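PDB 3RJU: beta-lactamase/D-alanine Carboxypeptidase from Yersinia pestis, which probably acts as a serine hydrolase of the beta-lactamase and penicillin-binding protein family, cleaving beta-lactams or D-alanyl peptides. Local coordinates for residues D85-Y90 against I106-L111; K93-P98 against N139-L144. All coordinates share one frame; numbering follows the deposited sequence. Where two conformers were deposited one is given.

Overall arrangement
After helix 64-77, with the serine of a probable SxxK motif just ahead of it, the chain leaves the regular elements for a long loop. Residues 85-90 and then 93-98 belong to that loop. Contact 1 closes it when residues 106-111 return to 85-90 at the start of helix 108-113. Contact 2 closes a longer loop later, when helix 137-144 reaches back to 93-98. The segments alternate along the chain, so the two closures cross. The contact centres lie about 13 Å apart and the two touch, L87 packing on W141 and L144, and K88 on V97. Together they tie this loop to helices 108-113, 137-144 and 162-175, in the helical part of the fold.

Contact 1 of 2, residues D85-Y90 against I106-L111; sequences DPLKKY and IRLLHL
L108 leans over the backbone of D85 and ends against the ring of Y90. Its CB lies 4.1 Å from D85 O, and CG comes closer to that oxygen, at 3.6 Å. Beyond the branch, CD1 meets Y90 CE2 at 4.1 Å, the two side chains roughly perpendicular, while CD2 turns to L87 CD1. A chi1 of -57° brings the branch round over D85 O and Y90. Its own N donates to D85 O at 2.9 Å. L87 N in turn donates to I106 O at 2.8 Å, so P86 and R107 form a single beta bridge just where helix 108-113 begins in this beta-lactamase-family fold. R107 is the N-cap residue, and its N donates to H110 ND1 in the imidazole plane. A water joins I106 O to K88 N. L87 CD1 reaches L111 CD1 at 4.0 Å, and both leucines also touch helix 162-175. At the far edge of the Y90 ring, OH donates to D85 OD2 at 2.5 Å from above the carboxylate plane and accepts from K89 NZ; D85 OD2 has a second donor in K82 N. R107 NH1 lies by P86 CD and donates to T84 O.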
loop_
_atom_site.group_PDB
_atom_site.type_symbol
_atom_site.label_atom_id
_atom_site.label_comp_id
_atom_site.label_asym_id
_atom_site.label_seq_id
_atom_site.Cartn_x
_atom_site.Cartn_y
_atom_site.Cartn_z
ATOM N N ASP A 85 0.623 -21.811 0.145
ATOM C CA ASP A 85 -0.696 -22.444 0.191
ATOM C C ASP A 85 -1.492 -22.045 -1.031
ATOM O O ASP A 85 -1.555 -20.863 -1.388
ATOM C CB ASP A 85 -1.504 -21.971 1.397
ATOM C CG ASP A 85 -1.058 -22.604 2.693
ATOM O OD1 ASP A 85 -0.388 -23.657 2.649
ATOM O OD2 ASP A 85 -1.401 -22.051 3.758
ATOM N N PRO A 86 -2.139 -23.015 -1.662
ATOM C CA PRO A 86 -3.116 -22.672 -2.706
ATOM C C PRO A 86 -4.239 -21.814 -2.131
ATOM O O PRO A 86 -4.689 -22.062 -1.005
ATOM C CB PRO A 86 -3.666 -24.033 -3.113
ATOM C CG PRO A 86 -2.532 -24.985 -2.821
ATOM C CD PRO A 86 -1.914 -24.472 -1.554
ATOM N N LEU A 87 -4.676 -20.804 -2.878
ATOM C CA LEU A 87 -5.853 -20.056 -2.469
ATOM C C LEU A 87 -7.022 -21.005 -2.178
ATOM O O LEU A 87 -7.820 -20.762 -1.276
ATOM C CB LEU A 87 -6.249 -19.049 -3.545
ATOM C CG LEU A 87 -7.540 -18.265 -3.298
ATOM C CD1 LEU A 87 -7.419 -17.458 -2.020
ATOM C CD2 LEU A 87 -7.830 -17.340 -4.475
ATOM N N LYS A 88 -7.126 -22.090 -2.937
ATOM C CA LYS A 88 -8.255 -23.002 -2.779
ATOM C C LYS A 88 -8.283 -23.695 -1.409
ATOM O O LYS A 88 -9.299 -24.274 -1.033
ATOM C CB LYS A 88 -8.297 -24.031 -3.918
ATOM C CG LYS A 88 -7.216 -25.087 -3.852
ATOM C CD LYS A 88 -7.681 -26.370 -4.542
ATOM C CE LYS A 88 -7.824 -26.206 -6.054
ATOM N NZ LYS A 88 -6.519 -26.187 -6.793
ATOM N N LYS A 89 -7.184 -23.625 -0.661
ATOM C CA LYS A 89 -7.176 -24.150 0.709
ATOM C C LYS A 89 -8.110 -23.365 1.624
ATOM O O LYS A 89 -8.635 -23.908 2.615
ATOM C CB LYS A 89 -5.760 -24.136 1.286
ATOM C CG LYS A 89 -5.611 -24.756 2.647
ATOM C CD LYS A 89 -4.135 -25.015 2.940
ATOM C CE LYS A 89 -3.948 -25.692 4.300
ATOM N NZ LYS A 89 -4.361 -24.764 5.408
ATOM N N TYR A 90 -8.306 -22.089 1.291
ATOM C CA TYR A 90 -9.069 -21.165 2.127
ATOM C C TYR A 90 -10.375 -20.743 1.473
ATOM O O TYR A 90 -10.945 -19.705 1.814
ATOM C CB TYR A 90 -8.196 -19.954 2.504
ATOM C CG TYR A 90 -6.939 -20.418 3.178
ATOM C CD1 TYR A 90 -6.991 -20.976 4.445
ATOM C CD2 TYR A 90 -5.705 -20.354 2.532
ATOM C CE1 TYR A 90 -5.857 -21.447 5.063
ATOM C CE2 TYR A 90 -4.544 -20.818 3.154
ATOM C CZ TYR A 90 -4.637 -21.367 4.416
ATOM O OH TYR A 90 -3.530 -21.849 5.061
ATOM N N ILE A 106 -3.205 -21.252 -8.111
ATOM C CA ILE A 106 -2.848 -19.949 -7.584
ATOM C C ILE A 106 -2.525 -20.096 -6.102
ATOM O O ILE A 106 -3.329 -20.643 -5.356
ATOM C CB ILE A 106 -4.013 -18.967 -7.756
ATOM C CG1 ILE A 106 -4.218 -18.670 -9.243
ATOM C CG2 ILE A 106 -3.778 -17.668 -6.980
ATOM C CD1 ILE A 106 -5.546 -18.029 -9.562
ATOM N N ARG A 107 -1.357 -19.609 -5.678
ATOM C CA ARG A 107 -0.950 -19.665 -4.280
ATOM C C ARG A 107 -0.945 -18.269 -3.651
ATOM O O ARG A 107 -0.996 -17.259 -4.369
ATOM C CB ARG A 107 0.430 -20.313 -4.151
ATOM C CG ARG A 107 0.470 -21.686 -4.783
ATOM C CD ARG A 107 1.892 -22.233 -4.840
ATOM N NE ARG A 107 1.924 -23.502 -5.563
ATOM C CZ ARG A 107 1.765 -24.706 -5.007
ATOM N NH1 ARG A 107 1.587 -24.820 -3.694
ATOM N NH2 ARG A 107 1.800 -25.803 -5.767
ATOM N N LEU A 108 -0.892 -18.199 -2.327
ATOM C CA LEU A 108 -0.955 -16.891 -1.668
ATOM C C LEU A 108 0.163 -15.963 -2.159
ATOM O O LEU A 108 -0.081 -14.790 -2.421
ATOM C CB LEU A 108 -0.945 -16.999 -0.139
ATOM C CG LEU A 108 -2.054 -17.862 0.480
ATOM C CD1 LEU A 108 -1.970 -17.803 1.998
ATOM C CD2 LEU A 108 -3.459 -17.487 -0.017
ATOM N N LEU A 109 1.363 -16.514 -2.333
ATOM C CA LEU A 109 2.503 -15.780 -2.878
ATOM C C LEU A 109 2.180 -15.101 -4.210
ATOM O O LEU A 109 2.635 -13.973 -4.479
ATOM C CB LEU A 109 3.704 -16.725 -3.033
ATOM C CG LEU A 109 4.907 -16.144 -3.763
ATOM C CD1 LEU A 109 5.460 -14.943 -2.970
ATOM C CD2 LEU A 109 5.983 -17.207 -3.954
ATOM N N HIS A 110 1.422 -15.791 -5.058
ATOM C CA HIS A 110 1.070 -15.236 -6.364
ATOM C C HIS A 110 0.133 -14.043 -6.203
ATOM O O HIS A 110 0.253 -13.054 -6.924
ATOM C CB HIS A 110 0.431 -16.288 -7.281
ATOM C CG HIS A 110 1.325 -17.451 -7.574
ATOM N ND1 HIS A 110 0.976 -18.753 -7.277
ATOM C CD2 HIS A 110 2.560 -17.504 -8.135
ATOM C CE1 HIS A 110 1.955 -19.563 -7.654
ATOM N NE2 HIS A 110 2.935 -18.829 -8.162
ATOM N N LEU A 111 -0.822 -14.146 -5.285
ATOM C CA LEU A 111 -1.720 -13.018 -5.051
ATOM C C LEU A 111 -0.907 -11.816 -4.576
ATOM O O LEU A 111 -1.158 -10.684 -5.002
ATOM C CB LEU A 111 -2.776 -13.377 -3.998
ATOM C CG LEU A 111 -3.644 -14.604 -4.308
ATOM C CD1 LEU A 111 -4.489 -14.928 -3.068
ATOM C CD2 LEU A 111 -4.524 -14.372 -5.521
HETATM O O HOH W 1 -5.642 -22.191 -5.423
#

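Contact 2 of 2, residues K93-P98 against N139-L144; sequences KGVNVP and NRWQWL
W141 and L144, one turn apart on helix 137-144, carry the helix side of a helix-on-loop packing in the helical part of this beta-lactamase-family fold; the irregular segment 93-98 packs against them. W141 comes first. Its CG stands on the side of the backbone N (chi1 -71°), and the indole swings its benzo edge against V95 and V97. V95 CG2 lies near the ring plane, 3.9 Å from W141 CE3. V97 CG2 meets the next atom along that edge, W141 CZ3, at 3.7 Å. At the other end of the indole, NE1 donates to D169 on helix 162-175, which fixes the rotation of the ring. L144 follows, its CG turned opposite the backbone N (chi1 -174°). L144 CD2 sits 3.7 Å above one face of the W141 ring, displaced to its margin. The same methyl touches V97 CG2 at 4.1 Å. L144 CD1 covers P98 CD at 3.9 Å. No hydrogen bond joins the two segments, and N96 O is buried here without a polar partner. At the last turn of the helix, L144 O rests against the proline ring, 3.1 Å from P98 CD.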
loop_
_atom_site.group_PDB
_atom_site.type_symbol
_atom_site.label_atom_id
_atom_site.label_comp_id
_atom_site.label_asym_id
_atom_site.label_seq_id
_atom_site.Cartn_x
_atom_site.Cartn_y
_atom_site.Cartn_z
ATOM N N LYS A 93 -16.664 -23.519 1.969
ATOM C CA LYS A 93 -17.100 -24.892 1.770
ATOM C C LYS A 93 -17.691 -25.106 0.376
ATOM O O LYS A 93 -18.648 -24.436 -0.016
ATOM C CB LYS A 93 -18.137 -25.268 2.834
ATOM C CG LYS A 93 -19.248 -24.230 2.999
ATOM C CD LYS A 93 -20.644 -24.854 2.941
ATOM C CE LYS A 93 -21.327 -24.833 4.306
ATOM N NZ LYS A 93 -22.816 -24.875 4.186
ATOM N N GLY A 94 -17.100 -26.033 -0.372
ATOM C CA GLY A 94 -17.665 -26.478 -1.633
ATOM C C GLY A 94 -17.562 -25.552 -2.833
ATOM O O GLY A 94 -18.081 -25.877 -3.903
ATOM N N VAL A 95 -16.905 -24.404 -2.684
ATOM C CA VAL A 95 -16.745 -23.515 -3.831
ATOM C C VAL A 95 -15.409 -23.726 -4.539
ATOM O O VAL A 95 -14.359 -23.849 -3.909
ATOM C CB VAL A 95 -16.983 -22.019 -3.484
ATOM C CG1 VAL A 95 -17.407 -21.869 -2.040
ATOM C CG2 VAL A 95 -15.757 -21.175 -3.801
ATOM N N ASN A 96 -15.481 -23.782 -5.860
ATOM C CA ASN A 96 -14.335 -24.042 -6.712
ATOM C C ASN A 96 -13.453 -22.809 -6.848
ATOM O O ASN A 96 -13.955 -21.688 -6.958
ATOM C CB ASN A 96 -14.831 -24.491 -8.092
ATOM C CG ASN A 96 -13.716 -24.592 -9.113
ATOM O OD1 ASN A 96 -12.843 -25.462 -9.015
ATOM N ND2 ASN A 96 -13.746 -23.712 -10.113
ATOM N N VAL A 97 -12.141 -23.009 -6.796
ATOM C CA VAL A 97 -11.209 -21.957 -7.168
ATOM C C VAL A 97 -10.515 -22.423 -8.433
ATOM O O VAL A 97 -9.824 -23.444 -8.431
ATOM C CB VAL A 97 -10.161 -21.677 -6.084
ATOM C CG1 VAL A 97 -9.127 -20.679 -6.607
ATOM C CG2 VAL A 97 -10.840 -21.154 -4.821
ATOM N N PRO A 98 -10.715 -21.694 -9.531
ATOM C CA PRO A 98 -10.128 -22.146 -10.792
ATOM C C PRO A 98 -8.604 -22.044 -10.796
ATOM O O PRO A 98 -8.000 -21.214 -10.111
ATOM C CB PRO A 98 -10.729 -21.181 -11.810
ATOM C CG PRO A 98 -10.916 -19.918 -11.022
ATOM C CD PRO A 98 -11.392 -20.395 -9.673
ATOM N N ASN A 139 -19.429 -11.093 -3.451
ATOM C CA ASN A 139 -19.368 -10.926 -4.907
ATOM C C ASN A 139 -18.133 -11.627 -5.477
ATOM O O ASN A 139 -18.205 -12.295 -6.518
ATOM C CB ASN A 139 -19.269 -9.457 -5.328
ATOM C CG ASN A 139 -20.479 -8.625 -4.952
ATOM O OD1 ASN A 139 -20.344 -7.425 -4.735
ATOM N ND2 ASN A 139 -21.660 -9.240 -4.888
ATOM N N ARG A 140 -16.992 -11.441 -4.813
ATOM C CA ARG A 140 -15.731 -12.003 -5.303
ATOM C C ARG A 140 -15.793 -13.514 -5.439
ATOM O O ARG A 140 -15.373 -14.081 -6.457
ATOM C CB ARG A 140 -14.560 -11.650 -4.373
ATOM C CG ARG A 140 -14.129 -10.222 -4.449
ATOM C CD ARG A 140 -12.820 -10.039 -3.721
ATOM N NE ARG A 140 -12.869 -10.086 -2.259
ATOM C CZ ARG A 140 -13.234 -9.063 -1.482
ATOM N NH1 ARG A 140 -13.680 -7.932 -2.022
ATOM N NH2 ARG A 140 -13.176 -9.170 -0.160
ATOM N N TRP A 141 -16.291 -14.169 -4.401
ATOM C CA TRP A 141 -16.304 -15.623 -4.392
ATOM C C TRP A 141 -17.374 -16.202 -5.312
ATOM O O TRP A 141 -17.173 -17.265 -5.888
ATOM C CB TRP A 141 -16.354 -16.167 -2.960
ATOM C CG TRP A 141 -15.045 -15.908 -2.317
ATOM C CD1 TRP A 141 -14.657 -14.763 -1.666
ATOM C CD2 TRP A 141 -13.899 -16.775 -2.321
ATOM N NE1 TRP A 141 -13.351 -14.877 -1.254
ATOM C CE2 TRP A 141 -12.860 -16.095 -1.646
ATOM C CE3 TRP A 141 -13.648 -18.053 -2.839
ATOM C CZ2 TRP A 141 -11.598 -16.663 -1.443
ATOM C CZ3 TRP A 141 -12.391 -18.617 -2.640
ATOM C CH2 TRP A 141 -11.378 -17.915 -1.965
ATOM N N GLN A 142 -18.477 -15.476 -5.488
ATOM C CA GLN A 142 -19.490 -15.861 -6.459
ATOM C C GLN A 142 -18.915 -15.797 -7.885
ATOM O O GLN A 142 -19.150 -16.691 -8.695
ATOM C CB GLN A 142 -20.737 -14.982 -6.309
ATOM C CG GLN A 142 -21.900 -15.379 -7.195
ATOM C CD GLN A 142 -22.366 -16.812 -6.957
ATOM O OE1 GLN A 142 -22.383 -17.301 -5.819
ATOM N NE2 GLN A 142 -22.735 -17.499 -8.041
ATOM N N TRP A 143 -18.133 -14.760 -8.174
ATOM C CA TRP A 143 -17.471 -14.636 -9.470
ATOM C C TRP A 143 -16.373 -15.681 -9.641
ATOM O O TRP A 143 -16.256 -16.296 -10.690
ATOM C CB TRP A 143 -16.861 -13.236 -9.641
ATOM C CG TRP A 143 -16.052 -13.099 -10.902
ATOM C CD1 TRP A 143 -16.523 -12.763 -12.149
ATOM C CD2 TRP A 143 -14.636 -13.307 -11.052
ATOM N NE1 TRP A 143 -15.483 -12.748 -13.063
ATOM C CE2 TRP A 143 -14.318 -13.075 -12.414
ATOM C CE3 TRP A 143 -13.606 -13.659 -10.167
ATOM C CZ2 TRP A 143 -13.022 -13.197 -12.914
ATOM C CZ3 TRP A 143 -12.306 -13.780 -10.671
ATOM C CH2 TRP A 143 -12.029 -13.538 -12.030
ATOM N N LEU A 144 -15.563 -15.877 -8.610
ATOM C CA LEU A 144 -14.373 -16.715 -8.740
ATOM C C LEU A 144 -14.761 -18.158 -9.089
ATOM O O LEU A 144 -14.104 -18.831 -9.894
ATOM C CB LEU A 144 -13.545 -16.649 -7.446
ATOM C CG LEU A 144 -12.188 -17.343 -7.449
ATOM C CD1 LEU A 144 -11.249 -16.734 -8.490
ATOM C CD2 LEU A 144 -11.582 -17.284 -6.061
#